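Local coordinates for protein Cap5O (Staphylococcus aureus, PDB 3OJO) that is a UDP-N-acetyl-mannosamine dehydrogenase of capsular polysaccharide biosynthesis that binds NAD and probably uses it to oxidise its nucleotide sugar, at residues 35-41 and 74-80; 127-131 and 159-163; 316-322 and 349-355. One frame throughout, in Å; residues are numbered along the deposited sequence.

Contact 1: 35-41 and 74-80; sequences VDVLGVD and KLKVSTT. With NAD (nicotinamide-adenine-dinucleotide), chain J.
Lys74, Val37 and Leu38 bury the most surface where the second strand of the NAD-binding Rossmann fold, 36-40, meets an edge strand, 75-78. The strands run parallel, their short axes 4.5 Å apart and inclined at 26°. Lys74 enters at the start: its carbonyl O takes the amide of Val37, N to O 2.7 Å, and its aliphatic chain, bent at chi2 and chi4, runs past Asp36, where CD lies 3.3 Å from OD1. The ammonium stops short of a salt bridge, NZ to Asp36 OD1 being 4.4 Å. Val37 shares a face of the sheet with Leu75, and CG1 of Val37 touches CD1 of Leu75 at 3.7 Å; helix 23-32 packs over both through Ser27. Leu38 points to the other face with Lys76 and Ser78. With CG anti to the backbone N (chi1 -164°), beside the carbonyl carbon, the branch leans over the neighbouring strand: CD2 lies on Lys76 O and Ser78 CB, CD1 on Thr80 O. Between these side chains the backbones alternate as donor and acceptor, Lys76 N to Val37 O, Gly39 N to Lys76 O and Ser78 N to Gly39 O. Beyond the strand, Asp41 N bonds Ser78 O, and the Asp41 carboxylate faces the cofactor and also accepts from the amides of Leu19 and Asn43. It holds the adenosine ribose by both hydroxyls: NAD O2B donates to Asp41 OD1 at 2.7 Å, and NAD O3B to Asp41 OD2 at 2.6 Å.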
loop_
_atom_site.group_PDB
_atom_site.type_symbol
_atom_site.label_atom_id
_atom_site.label_comp_id
_atom_site.label_asym_id
_atom_site.label_seq_id
_atom_site.Cartn_x
_atom_site.Cartn_y
_atom_site.Cartn_z
ATOM N N VAL B 35 14.383 -29.486 27.425
ATOM C CA VAL B 35 15.535 -29.473 26.512
ATOM C C VAL B 35 16.748 -28.859 27.241
ATOM O O VAL B 35 16.573 -27.905 27.995
ATOM C CB VAL B 35 15.211 -28.750 25.179
ATOM C CG1 VAL B 35 16.346 -28.886 24.174
ATOM C CG2 VAL B 35 13.902 -29.260 24.576
ATOM N N ASP B 36 17.957 -29.438 27.051
ATOM C CA ASP B 36 19.203 -28.948 27.662
ATOM C C ASP B 36 19.677 -27.826 26.772
ATOM O O ASP B 36 20.040 -28.054 25.605
ATOM C CB ASP B 36 20.266 -30.058 27.797
ATOM C CG ASP B 36 19.769 -31.299 28.509
ATOM O OD1 ASP B 36 19.196 -31.160 29.615
ATOM O OD2 ASP B 36 19.926 -32.414 27.946
ATOM N N VAL B 37 19.574 -26.594 27.302
ATOM C CA VAL B 37 19.842 -25.374 26.564
ATOM C C VAL B 37 21.091 -24.668 27.026
ATOM O O VAL B 37 21.249 -24.361 28.208
ATOM C CB VAL B 37 18.602 -24.411 26.542
ATOM C CG1 VAL B 37 18.823 -23.231 25.610
ATOM C CG2 VAL B 37 17.318 -25.136 26.157
ATOM N N LEU B 38 21.949 -24.336 26.058
ATOM C CA LEU B 38 23.123 -23.516 26.265
ATOM C C LEU B 38 22.836 -22.165 25.589
ATOM O O LEU B 38 22.678 -22.098 24.369
ATOM C CB LEU B 38 24.387 -24.165 25.687
ATOM C CG LEU B 38 25.765 -23.623 26.145
ATOM C CD1 LEU B 38 26.660 -23.264 25.027
ATOM C CD2 LEU B 38 25.764 -22.745 27.384
ATOM N N GLY B 39 22.731 -21.121 26.400
ATOM C CA GLY B 39 22.538 -19.760 25.928
ATOM C C GLY B 39 23.895 -19.150 25.634
ATOM O O GLY B 39 24.791 -19.186 26.479
ATOM N N VAL B 40 24.064 -18.593 24.427
ATOM C CA VAL B 40 25.306 -17.978 23.997
ATOM C C VAL B 40 25.126 -16.489 23.703
ATOM O O VAL B 40 24.290 -16.123 22.870
ATOM C CB VAL B 40 25.948 -18.735 22.799
ATOM C CG1 VAL B 40 27.176 -17.999 22.261
ATOM C CG2 VAL B 40 26.308 -20.155 23.188
ATOM N N ASP B 41 25.964 -15.648 24.355
ATOM C CA ASP B 41 26.046 -14.190 24.161
ATOM C C ASP B 41 27.478 -13.681 24.329
ATOM O O ASP B 41 28.173 -14.092 25.256
ATOM C CB ASP B 41 25.110 -13.425 25.104
ATOM C CG ASP B 41 24.660 -12.112 24.529
ATOM O OD1 ASP B 41 25.500 -11.211 24.395
ATOM O OD2 ASP B 41 23.482 -12.007 24.152
ATOM N N LYS B 74 18.551 -26.943 33.385
ATOM C CA LYS B 74 18.229 -27.046 31.955
ATOM C C LYS B 74 18.822 -25.894 31.129
ATOM O O LYS B 74 19.204 -26.100 29.969
ATOM C CB LYS B 74 16.713 -27.189 31.717
ATOM C CG LYS B 74 16.145 -28.560 32.106
ATOM C CD LYS B 74 16.779 -29.745 31.366
ATOM C CE LYS B 74 16.285 -31.083 31.884
ATOM N NZ LYS B 74 16.763 -31.393 33.269
ATOM N N LEU B 75 18.942 -24.700 31.743
ATOM C CA LEU B 75 19.519 -23.547 31.059
ATOM C C LEU B 75 20.839 -23.091 31.667
ATOM O O LEU B 75 20.883 -22.565 32.784
ATOM C CB LEU B 75 18.508 -22.375 30.921
ATOM C CG LEU B 75 18.967 -21.077 30.217
ATOM C CD1 LEU B 75 19.350 -21.309 28.781
ATOM C CD2 LEU B 75 17.905 -20.028 30.280
ATOM N N LYS B 76 21.910 -23.284 30.901
ATOM C CA LYS B 76 23.254 -22.848 31.239
ATOM C C LYS B 76 23.601 -21.790 30.209
ATOM O O LYS B 76 23.111 -21.843 29.087
ATOM C CB LYS B 76 24.275 -24.007 31.191
ATOM C CG LYS B 76 23.869 -25.259 31.973
ATOM C CD LYS B 76 24.171 -25.180 33.476
ATOM C CE LYS B 76 23.689 -26.401 34.229
ATOM N NZ LYS B 76 24.269 -27.668 33.692
ATOM N N VAL B 77 24.438 -20.842 30.587
ATOM C CA VAL B 77 24.845 -19.735 29.732
ATOM C C VAL B 77 26.360 -19.752 29.538
ATOM O O VAL B 77 27.066 -20.347 30.355
ATOM C CB VAL B 77 24.294 -18.349 30.212
ATOM C CG1 VAL B 77 22.764 -18.274 30.189
ATOM C CG2 VAL B 77 24.867 -17.903 31.548
ATOM N N SER B 78 26.855 -19.112 28.457
ATOM C CA SER B 78 28.281 -19.038 28.079
ATOM C C SER B 78 28.501 -17.948 26.989
ATOM O O SER B 78 27.543 -17.499 26.353
ATOM C CB SER B 78 28.758 -20.398 27.563
ATOM O OG SER B 78 30.160 -20.447 27.360
ATOM N N THR B 79 29.771 -17.540 26.782
ATOM C CA THR B 79 30.188 -16.598 25.736
ATOM C C THR B 79 30.661 -17.398 24.510
ATOM O O THR B 79 30.939 -16.828 23.451
ATOM C CB THR B 79 31.334 -15.703 26.232
ATOM O OG1 THR B 79 32.419 -16.523 26.680
ATOM C CG2 THR B 79 30.891 -14.704 27.308
ATOM N N THR B 80 30.723 -18.732 24.671
ATOM C CA THR B 80 31.221 -19.686 23.693
ATOM C C THR B 80 30.160 -20.746 23.343
ATOM O O THR B 80 29.545 -21.311 24.251
ATOM C CB THR B 80 32.505 -20.347 24.280
ATOM O OG1 THR B 80 33.412 -19.330 24.720
ATOM C CG2 THR B 80 33.209 -21.275 23.308
HETATM P PA NAD J . 18.836 -7.765 21.022
HETATM O O1A NAD J . 19.793 -6.668 20.765
HETATM O O2A NAD J . 17.940 -7.457 22.156
HETATM O O5B NAD J . 19.666 -9.107 21.330
HETATM C C5B NAD J . 20.783 -9.481 20.569
HETATM C C4B NAD J . 21.758 -10.162 21.501
HETATM O O4B NAD J . 22.647 -10.957 20.745
HETATM C C3B NAD J . 22.591 -9.174 22.328
HETATM O O3B NAD J . 22.608 -9.597 23.687
HETATM C C2B NAD J . 23.989 -9.352 21.751
HETATM O O2B NAD J . 25.023 -9.122 22.687
HETATM C C1B NAD J . 23.960 -10.790 21.262
HETATM N N9A NAD J . 24.958 -11.012 20.205
HETATM C C8A NAD J . 25.280 -10.136 19.191
HETATM N N7A NAD J . 26.154 -10.740 18.356
HETATM C C5A NAD J . 26.394 -11.985 18.835
HETATM C C6A NAD J . 27.222 -13.013 18.380
HETATM N N6A NAD J . 27.938 -12.814 17.268
HETATM N N1A NAD J . 27.272 -14.212 19.085
HETATM C C2A NAD J . 26.498 -14.393 20.221
HETATM N N3A NAD J . 25.684 -13.371 20.668
HETATM C C4A NAD J . 25.633 -12.186 19.987
HETATM O O3 NAD J . 18.028 -8.073 19.652
HETATM P PN NAD J . 16.605 -8.814 19.603
HETATM O O1N NAD J . 15.559 -7.793 19.867
HETATM O O2N NAD J . 16.662 -10.057 20.411
HETATM O O5D NAD J . 16.465 -9.192 18.069
HETATM C C5D NAD J . 17.532 -9.750 17.347
HETATM C C4D NAD J . 17.140 -9.755 15.873
HETATM O O4D NAD J . 15.971 -10.536 15.678
HETATM C C3D NAD J . 16.731 -8.385 15.331
HETATM O O3D NAD J . 17.779 -7.469 15.077
HETATM C C2D NAD J . 16.012 -8.814 14.076
HETATM O O2D NAD J . 16.950 -9.361 13.186
HETATM C C1D NAD J . 15.219 -10.001 14.598
HETATM N N1N NAD J . 13.884 -9.495 14.993
HETATM C C2N NAD J . 13.590 -9.130 16.288
HETATM C C3N NAD J . 12.318 -8.624 16.597
HETATM C C7N NAD J . 11.823 -8.631 18.017
HETATM O O7N NAD J . 10.509 -9.099 18.252
HETATM N N7N NAD J . 12.609 -8.179 19.003
HETATM C C4N NAD J . 11.368 -8.459 15.578
HETATM C C5N NAD J . 11.683 -8.793 14.263
HETATM C C6N NAD J . 12.958 -9.295 13.990
#

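Contact 2: 127-131 and 159-163; sequences VESTI and HCPER. With NAD (nicotinamide-adenine-dinucleotide), chain J; PDC (pyridine-2,6-dicarboxylic acid), chain K; PDC (pyridine-2,6-dicarboxylic acid), chain L.
Ile131 lies across one face of the His159 imidazole, its CG1 3.7 Å from the ring centroid and 18° off the normal, a CH-pi contact. The isoleucine arrives from the direction opposite to the histidine; with CG1 between backbone N and carbonyl carbon (chi1 62°), CD1 also comes over ND1. Pro161 CD covers the other face near the rim, and Ser129 O sits in plane at the edge, 3.2 Å from His159 CE1. The ring's ND1 donates to Val127 O at 2.8 Å, though the bond is bent and lies well out of the carbonyl plane. Cys160 N reaches the same oxygen from the opposite face, so two donors grip it. These loops follow the parallel strands 124-127 and 156-159 of the Rossmann sheet, at whose C-terminal ends the cofactor binds: Thr130 N donates to NAD O2D at 2.9 Å. Glu128 and Glu162 run side by side, pointing the same way, with carboxylate planes 81° apart. Glu128 OE2 and Glu162 OE1 come within 3.1 Å, and each has its own partner, Tyr195 OH for Glu128 OE2 and the salt bridge to Arg178 for Glu162 OE1. At the backbone, Glu162 N donates to a lone pair of Glu128 O at 3.0 Å, and water 1 donates to both Glu128 O and Glu162 O. Arg163 NH1 donates to O3 of one pyridine-2,6-dicarboxylate at 2.9 Å and also pairs with Glu218, while O2 of a second lies over one guanidinium face.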
loop_
_atom_site.group_PDB
_atom_site.type_symbol
_atom_site.label_atom_id
_atom_site.label_comp_id
_atom_site.label_asym_id
_atom_site.label_seq_id
_atom_site.Cartn_x
_atom_site.Cartn_y
_atom_site.Cartn_z
ATOM N N VAL B 127 17.886 -19.939 11.717
ATOM C CA VAL B 127 18.184 -18.520 11.767
ATOM C C VAL B 127 16.847 -17.837 12.069
ATOM O O VAL B 127 15.918 -17.911 11.258
ATOM C CB VAL B 127 18.896 -18.029 10.491
ATOM C CG1 VAL B 127 19.200 -16.539 10.565
ATOM C CG2 VAL B 127 20.186 -18.808 10.269
ATOM N N GLU B 128 16.707 -17.305 13.306
ATOM C CA GLU B 128 15.489 -16.622 13.760
ATOM C C GLU B 128 15.542 -15.110 13.482
ATOM O O GLU B 128 14.506 -14.459 13.438
ATOM C CB GLU B 128 15.233 -16.880 15.244
ATOM C CG GLU B 128 14.409 -18.125 15.522
ATOM C CD GLU B 128 13.938 -18.283 16.961
ATOM O OE1 GLU B 128 14.299 -17.434 17.812
ATOM O OE2 GLU B 128 13.217 -19.270 17.240
ATOM N N SER B 129 16.742 -14.570 13.291
ATOM C CA SER B 129 17.036 -13.171 12.992
ATOM C C SER B 129 16.481 -12.778 11.623
ATOM O O SER B 129 16.338 -13.629 10.738
ATOM C CB SER B 129 18.554 -12.968 12.973
ATOM O OG SER B 129 19.146 -13.399 14.184
ATOM N N THR B 130 16.223 -11.487 11.430
ATOM C CA THR B 130 15.726 -10.991 10.152
ATOM C C THR B 130 16.819 -11.078 9.131
ATOM O O THR B 130 17.920 -10.580 9.373
ATOM C CB THR B 130 15.145 -9.588 10.305
ATOM O OG1 THR B 130 14.051 -9.696 11.220
ATOM C CG2 THR B 130 14.662 -9.010 8.972
ATOM N N ILE B 131 16.554 -11.752 8.007
ATOM C CA ILE B 131 17.562 -11.892 6.963
ATOM C C ILE B 131 17.051 -11.487 5.601
ATOM O O ILE B 131 15.871 -11.707 5.296
ATOM C CB ILE B 131 18.254 -13.275 6.983
ATOM C CG1 ILE B 131 17.257 -14.411 6.734
ATOM C CG2 ILE B 131 19.103 -13.466 8.259
ATOM C CD1 ILE B 131 17.832 -15.759 6.792
ATOM N N HIS B 159 15.081 -21.179 8.190
ATOM C CA HIS B 159 14.859 -19.789 8.524
ATOM C C HIS B 159 13.469 -19.770 9.102
ATOM O O HIS B 159 12.510 -20.102 8.408
ATOM C CB HIS B 159 14.929 -18.820 7.334
ATOM C CG HIS B 159 14.595 -17.389 7.714
ATOM N ND1 HIS B 159 15.219 -16.753 8.780
ATOM C CD2 HIS B 159 13.719 -16.520 7.151
ATOM C CE1 HIS B 159 14.683 -15.547 8.844
ATOM N NE2 HIS B 159 13.787 -15.357 7.878
ATOM N N CYS B 160 13.359 -19.470 10.389
ATOM C CA CYS B 160 12.075 -19.290 11.028
ATOM C C CYS B 160 12.084 -17.886 11.645
ATOM O O CYS B 160 12.711 -17.668 12.678
ATOM C CB CYS B 160 11.763 -20.365 12.058
ATOM S SG CYS B 160 10.268 -20.005 13.013
ATOM N N PRO B 161 11.459 -16.904 10.980
ATOM C CA PRO B 161 11.474 -15.535 11.503
ATOM C C PRO B 161 10.761 -15.383 12.837
ATOM O O PRO B 161 9.597 -15.743 13.009
ATOM C CB PRO B 161 10.828 -14.695 10.392
ATOM C CG PRO B 161 10.679 -15.581 9.242
ATOM C CD PRO B 161 10.689 -16.990 9.728
ATOM N N GLU B 162 11.513 -14.872 13.793
ATOM C CA GLU B 162 11.012 -14.683 15.134
ATOM C C GLU B 162 10.608 -13.240 15.401
ATOM O O GLU B 162 11.370 -12.303 15.138
ATOM C CB GLU B 162 12.000 -15.240 16.174
ATOM C CG GLU B 162 11.386 -15.532 17.524
ATOM C CD GLU B 162 10.325 -16.602 17.540
ATOM O OE1 GLU B 162 10.631 -17.727 17.998
ATOM O OE2 GLU B 162 9.165 -16.290 17.184
ATOM N N ARG B 163 9.387 -13.076 15.900
ATOM C CA ARG B 163 8.826 -11.776 16.211
ATOM C C ARG B 163 8.080 -11.936 17.514
ATOM O O ARG B 163 7.128 -12.719 17.586
ATOM C CB ARG B 163 7.913 -11.316 15.067
ATOM C CG ARG B 163 7.364 -9.908 15.247
ATOM C CD ARG B 163 6.624 -9.417 14.016
ATOM N NE ARG B 163 5.555 -10.328 13.601
ATOM C CZ ARG B 163 5.135 -10.478 12.349
ATOM N NH1 ARG B 163 5.679 -9.763 11.368
ATOM N NH2 ARG B 163 4.164 -11.337 12.068
HETATM P PA NAD J . 18.836 -7.765 21.022
HETATM O O1A NAD J . 19.793 -6.668 20.765
HETATM O O2A NAD J . 17.940 -7.457 22.156
HETATM O O5B NAD J . 19.666 -9.107 21.330
HETATM C C5B NAD J . 20.783 -9.481 20.569
HETATM C C4B NAD J . 21.758 -10.162 21.501
HETATM O O4B NAD J . 22.647 -10.957 20.745
HETATM C C3B NAD J . 22.591 -9.174 22.328
HETATM O O3B NAD J . 22.608 -9.597 23.687
HETATM C C2B NAD J . 23.989 -9.352 21.751
HETATM O O2B NAD J . 25.023 -9.122 22.687
HETATM C C1B NAD J . 23.960 -10.790 21.262
HETATM N N9A NAD J . 24.958 -11.012 20.205
HETATM C C8A NAD J . 25.280 -10.136 19.191
HETATM N N7A NAD J . 26.154 -10.740 18.356
HETATM C C5A NAD J . 26.394 -11.985 18.835
HETATM C C6A NAD J . 27.222 -13.013 18.380
HETATM N N6A NAD J . 27.938 -12.814 17.268
HETATM N N1A NAD J . 27.272 -14.212 19.085
HETATM C C2A NAD J . 26.498 -14.393 20.221
HETATM N N3A NAD J . 25.684 -13.371 20.668
HETATM C C4A NAD J . 25.633 -12.186 19.987
HETATM O O3 NAD J . 18.028 -8.073 19.652
HETATM P PN NAD J . 16.605 -8.814 19.603
HETATM O O1N NAD J . 15.559 -7.793 19.867
HETATM O O2N NAD J . 16.662 -10.057 20.411
HETATM O O5D NAD J . 16.465 -9.192 18.069
HETATM C C5D NAD J . 17.532 -9.750 17.347
HETATM C C4D NAD J . 17.140 -9.755 15.873
HETATM O O4D NAD J . 15.971 -10.536 15.678
HETATM C C3D NAD J . 16.731 -8.385 15.331
HETATM O O3D NAD J . 17.779 -7.469 15.077
HETATM C C2D NAD J . 16.012 -8.814 14.076
HETATM O O2D NAD J . 16.950 -9.361 13.186
HETATM C C1D NAD J . 15.219 -10.001 14.598
HETATM N N1N NAD J . 13.884 -9.495 14.993
HETATM C C2N NAD J . 13.590 -9.130 16.288
HETATM C C3N NAD J . 12.318 -8.624 16.597
HETATM C C7N NAD J . 11.823 -8.631 18.017
HETATM O O7N NAD J . 10.509 -9.099 18.252
HETATM N N7N NAD J . 12.609 -8.179 19.003
HETATM C C4N NAD J . 11.368 -8.459 15.578
HETATM C C5N NAD J . 11.683 -8.793 14.263
HETATM C C6N NAD J . 12.958 -9.295 13.990
HETATM N N1 PDC K . 4.604 -6.435 15.963
HETATM C C2 PDC K . 3.914 -7.535 15.597
HETATM C C3 PDC K . 4.056 -8.783 16.245
HETATM C C4 PDC K . 4.902 -8.838 17.344
HETATM C C5 PDC K . 5.623 -7.681 17.700
HETATM C C6 PDC K . 5.447 -6.493 16.985
HETATM C C7 PDC K . 3.006 -7.441 14.481
HETATM O O1 PDC K . 2.931 -6.322 13.940
HETATM O O2 PDC K . 2.326 -8.600 14.147
HETATM C C8 PDC K . 6.197 -5.295 17.363
HETATM O O3 PDC K . 6.981 -5.283 18.278
HETATM O O4 PDC K . 6.027 -4.188 16.678
HETATM N N1 PDC L . 4.029 -5.241 11.447
HETATM C C2 PDC L . 3.038 -4.593 10.824
HETATM C C3 PDC L . 3.051 -4.597 9.432
HETATM C C4 PDC L . 4.152 -5.239 8.805
HETATM C C5 PDC L . 5.145 -5.896 9.551
HETATM C C6 PDC L . 5.022 -5.878 10.911
HETATM C C7 PDC L . 2.001 -3.964 11.705
HETATM O O1 PDC L . 1.044 -3.381 11.231
HETATM O O2 PDC L . 2.162 -4.084 13.061
HETATM C C8 PDC L . 5.928 -6.523 11.878
HETATM O O3 PDC L . 6.901 -7.192 11.525
HETATM O O4 PDC L . 5.637 -6.373 13.189
HETATM O O HOH W 1 13.222 -12.144 13.192
#

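Contact 3: 316-322 and 349-355; sequences NKVTVFG and DIEVCAY
Asn316 O receives the amide of Glu351, N to O 2.8 Å, the first of six backbone bonds joining the two segments. Lys317 follows, side by side with Glu351 and pointing the same way. Contact is through its methylenes: CG lies 3.4 Å from Glu351 OE1, and farther along the extended chain CE rests 3.7 Å from CB of Cys353. NZ continues past them to the carbonyl oxygens of Ala371 and Lys373. On the opposite face Val318 places CG1 between its backbone N and carbonyl carbon (chi1 60°), where that methyl meets CG2 of Ile350 at 3.4 Å and CG1 of Val352 at 3.9 Å. Val318 N and O bond Glu351 O and Cys353 N in turn. The pair forms the first beta-alpha-beta unit of the C-terminal parallel sheet, a domain assigned by family to UDP binding: strand 317-321 leads through helix 336-346 to the edge strand 351-355, and that helix packs on Val352 and Ala354. Thr319 lays CG2 against the carbonyl O of Cys353 while its OG1 bonds Ala371 O. Val320 N donates to Cys353 O, and Val320 O accepts from Tyr355 N, 2.7 Å away. At Phe321 the Tyr355 ring comes edge-to-face, centroids 5.1 Å apart and planes at 51°, with Tyr355 CD1 over the phenylalanine face; Met368 packs on both side chains. Gly322 closes the run by donating its N to Tyr355 O at 2.9 Å; at its positive phi a CB would be jammed against the carbonyl O of Phe321, which calls for glycine.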
loop_
_atom_site.group_PDB
_atom_site.type_symbol
_atom_site.label_atom_id
_atom_site.label_comp_id
_atom_site.label_asym_id
_atom_site.label_seq_id
_atom_site.Cartn_x
_atom_site.Cartn_y
_atom_site.Cartn_z
ATOM N N ASN B 316 11.588 29.981 23.052
ATOM C CA ASN B 316 12.462 29.078 22.304
ATOM C C ASN B 316 12.250 27.615 22.732
ATOM O O ASN B 316 12.644 26.703 22.007
ATOM C CB ASN B 316 13.931 29.468 22.546
ATOM C CG ASN B 316 14.461 30.545 21.637
ATOM O OD1 ASN B 316 13.728 31.176 20.857
ATOM N ND2 ASN B 316 15.765 30.759 21.693
ATOM N N LYS B 317 11.648 27.412 23.927
ATOM C CA LYS B 317 11.434 26.107 24.533
ATOM C C LYS B 317 10.366 25.216 23.906
ATOM O O LYS B 317 9.176 25.552 23.909
ATOM C CB LYS B 317 11.295 26.190 26.060
ATOM C CG LYS B 317 11.795 24.928 26.754
ATOM C CD LYS B 317 11.249 24.778 28.155
ATOM C CE LYS B 317 11.612 23.434 28.729
ATOM N NZ LYS B 317 11.039 23.242 30.081
ATOM N N VAL B 318 10.824 24.055 23.385
ATOM C CA VAL B 318 9.998 22.995 22.812
ATOM C C VAL B 318 10.233 21.739 23.636
ATOM O O VAL B 318 11.383 21.308 23.781
ATOM C CB VAL B 318 10.178 22.743 21.280
ATOM C CG1 VAL B 318 11.603 22.342 20.931
ATOM C CG2 VAL B 318 9.188 21.691 20.772
ATOM N N THR B 319 9.148 21.170 24.194
ATOM C CA THR B 319 9.227 19.937 24.966
ATOM C C THR B 319 8.808 18.755 24.096
ATOM O O THR B 319 7.648 18.638 23.705
ATOM C CB THR B 319 8.428 20.021 26.275
ATOM O OG1 THR B 319 8.833 21.181 26.993
ATOM C CG2 THR B 319 8.618 18.792 27.147
ATOM N N VAL B 320 9.759 17.882 23.802
ATOM C CA VAL B 320 9.519 16.666 23.029
ATOM C C VAL B 320 8.894 15.620 23.979
ATOM O O VAL B 320 9.381 15.420 25.095
ATOM C CB VAL B 320 10.828 16.187 22.333
ATOM C CG1 VAL B 320 10.772 14.710 21.951
ATOM C CG2 VAL B 320 11.152 17.054 21.122
ATOM N N PHE B 321 7.791 15.003 23.537
ATOM C CA PHE B 321 7.060 13.959 24.257
ATOM C C PHE B 321 7.227 12.636 23.488
ATOM O O PHE B 321 6.573 12.406 22.475
ATOM C CB PHE B 321 5.578 14.348 24.401
ATOM C CG PHE B 321 5.195 15.091 25.657
ATOM C CD1 PHE B 321 3.917 14.976 26.184
ATOM C CD2 PHE B 321 6.100 15.931 26.296
ATOM C CE1 PHE B 321 3.548 15.677 27.336
ATOM C CE2 PHE B 321 5.735 16.625 27.459
ATOM C CZ PHE B 321 4.460 16.495 27.967
ATOM N N GLY B 322 8.148 11.811 23.954
ATOM C CA GLY B 322 8.475 10.539 23.334
ATOM C C GLY B 322 9.704 10.613 22.452
ATOM O O GLY B 322 9.815 11.504 21.608
ATOM N N ASP B 349 18.196 28.992 18.290
ATOM C CA ASP B 349 16.900 29.693 18.374
ATOM C C ASP B 349 15.785 28.740 18.874
ATOM O O ASP B 349 14.612 29.116 18.881
ATOM C CB ASP B 349 16.489 30.414 17.049
ATOM C CG ASP B 349 17.608 31.096 16.257
ATOM O OD1 ASP B 349 18.243 32.038 16.803
ATOM O OD2 ASP B 349 17.824 30.711 15.083
ATOM N N ILE B 350 16.155 27.501 19.283
ATOM C CA ILE B 350 15.261 26.479 19.837
ATOM C C ILE B 350 15.957 25.799 21.019
ATOM O O ILE B 350 17.054 25.255 20.863
ATOM C CB ILE B 350 14.739 25.430 18.798
ATOM C CG1 ILE B 350 13.889 26.082 17.688
ATOM C CG2 ILE B 350 13.914 24.353 19.492
ATOM C CD1 ILE B 350 13.898 25.352 16.411
ATOM N N GLU B 351 15.300 25.843 22.192
ATOM C CA GLU B 351 15.732 25.212 23.437
ATOM C C GLU B 351 14.879 23.944 23.604
ATOM O O GLU B 351 13.674 24.022 23.817
ATOM C CB GLU B 351 15.564 26.184 24.619
ATOM C CG GLU B 351 16.552 25.945 25.742
ATOM C CD GLU B 351 15.978 25.219 26.944
ATOM O OE1 GLU B 351 15.036 25.755 27.574
ATOM O OE2 GLU B 351 16.505 24.136 27.286
ATOM N N VAL B 352 15.500 22.778 23.421
ATOM C CA VAL B 352 14.784 21.499 23.473
ATOM C C VAL B 352 14.868 20.796 24.823
ATOM O O VAL B 352 15.902 20.841 25.493
ATOM C CB VAL B 352 15.105 20.566 22.273
ATOM C CG1 VAL B 352 15.388 21.381 21.032
ATOM C CG2 VAL B 352 16.267 19.640 22.583
ATOM N N CYS B 353 13.784 20.122 25.196
ATOM C CA CYS B 353 13.686 19.378 26.436
ATOM C C CYS B 353 12.876 18.105 26.170
ATOM O O CYS B 353 11.707 18.182 25.801
ATOM C CB CYS B 353 13.063 20.257 27.521
ATOM S SG CYS B 353 12.799 19.436 29.111
ATOM N N ALA B 354 13.516 16.937 26.304
ATOM C CA ALA B 354 12.854 15.665 26.066
ATOM C C ALA B 354 12.172 15.091 27.288
ATOM O O ALA B 354 12.754 15.077 28.369
ATOM C CB ALA B 354 13.847 14.662 25.527
ATOM N N TYR B 355 10.957 14.564 27.096
ATOM C CA TYR B 355 10.182 13.868 28.117
ATOM C C TYR B 355 9.745 12.491 27.598
ATOM O O TYR B 355 8.968 12.406 26.648
ATOM C CB TYR B 355 8.959 14.688 28.608
ATOM C CG TYR B 355 8.077 13.889 29.546
ATOM C CD1 TYR B 355 6.926 13.255 29.082
ATOM C CD2 TYR B 355 8.446 13.681 30.874
ATOM C CE1 TYR B 355 6.145 12.462 29.922
ATOM C CE2 TYR B 355 7.679 12.877 31.720
ATOM C CZ TYR B 355 6.517 12.288 31.245
ATOM O OH TYR B 355 5.755 11.496 32.074
#

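How the contacts relate
From the N terminus, contact 1 closes first: 35-41 and 74-80 are brought together across helices 44-51 and 62-71, joining the second and third strands of the Rossmann sheet. Contact 2 then joins the loops following strands 124-127 and 156-159 of the same sheet, with helix 135-145 in the chain between them. Contact 3 comes last, in the separate parallel sheet of the C-terminal domain. The three loops lie in series, none nesting in or crossing another. Contacts 1 and 2 have centres about 19 Å apart and do not touch, yet NAD spans them, meeting both. Contact 3 lies about 44 Å from contact 1, centre to centre, beyond the long helix 208-238 in sequence.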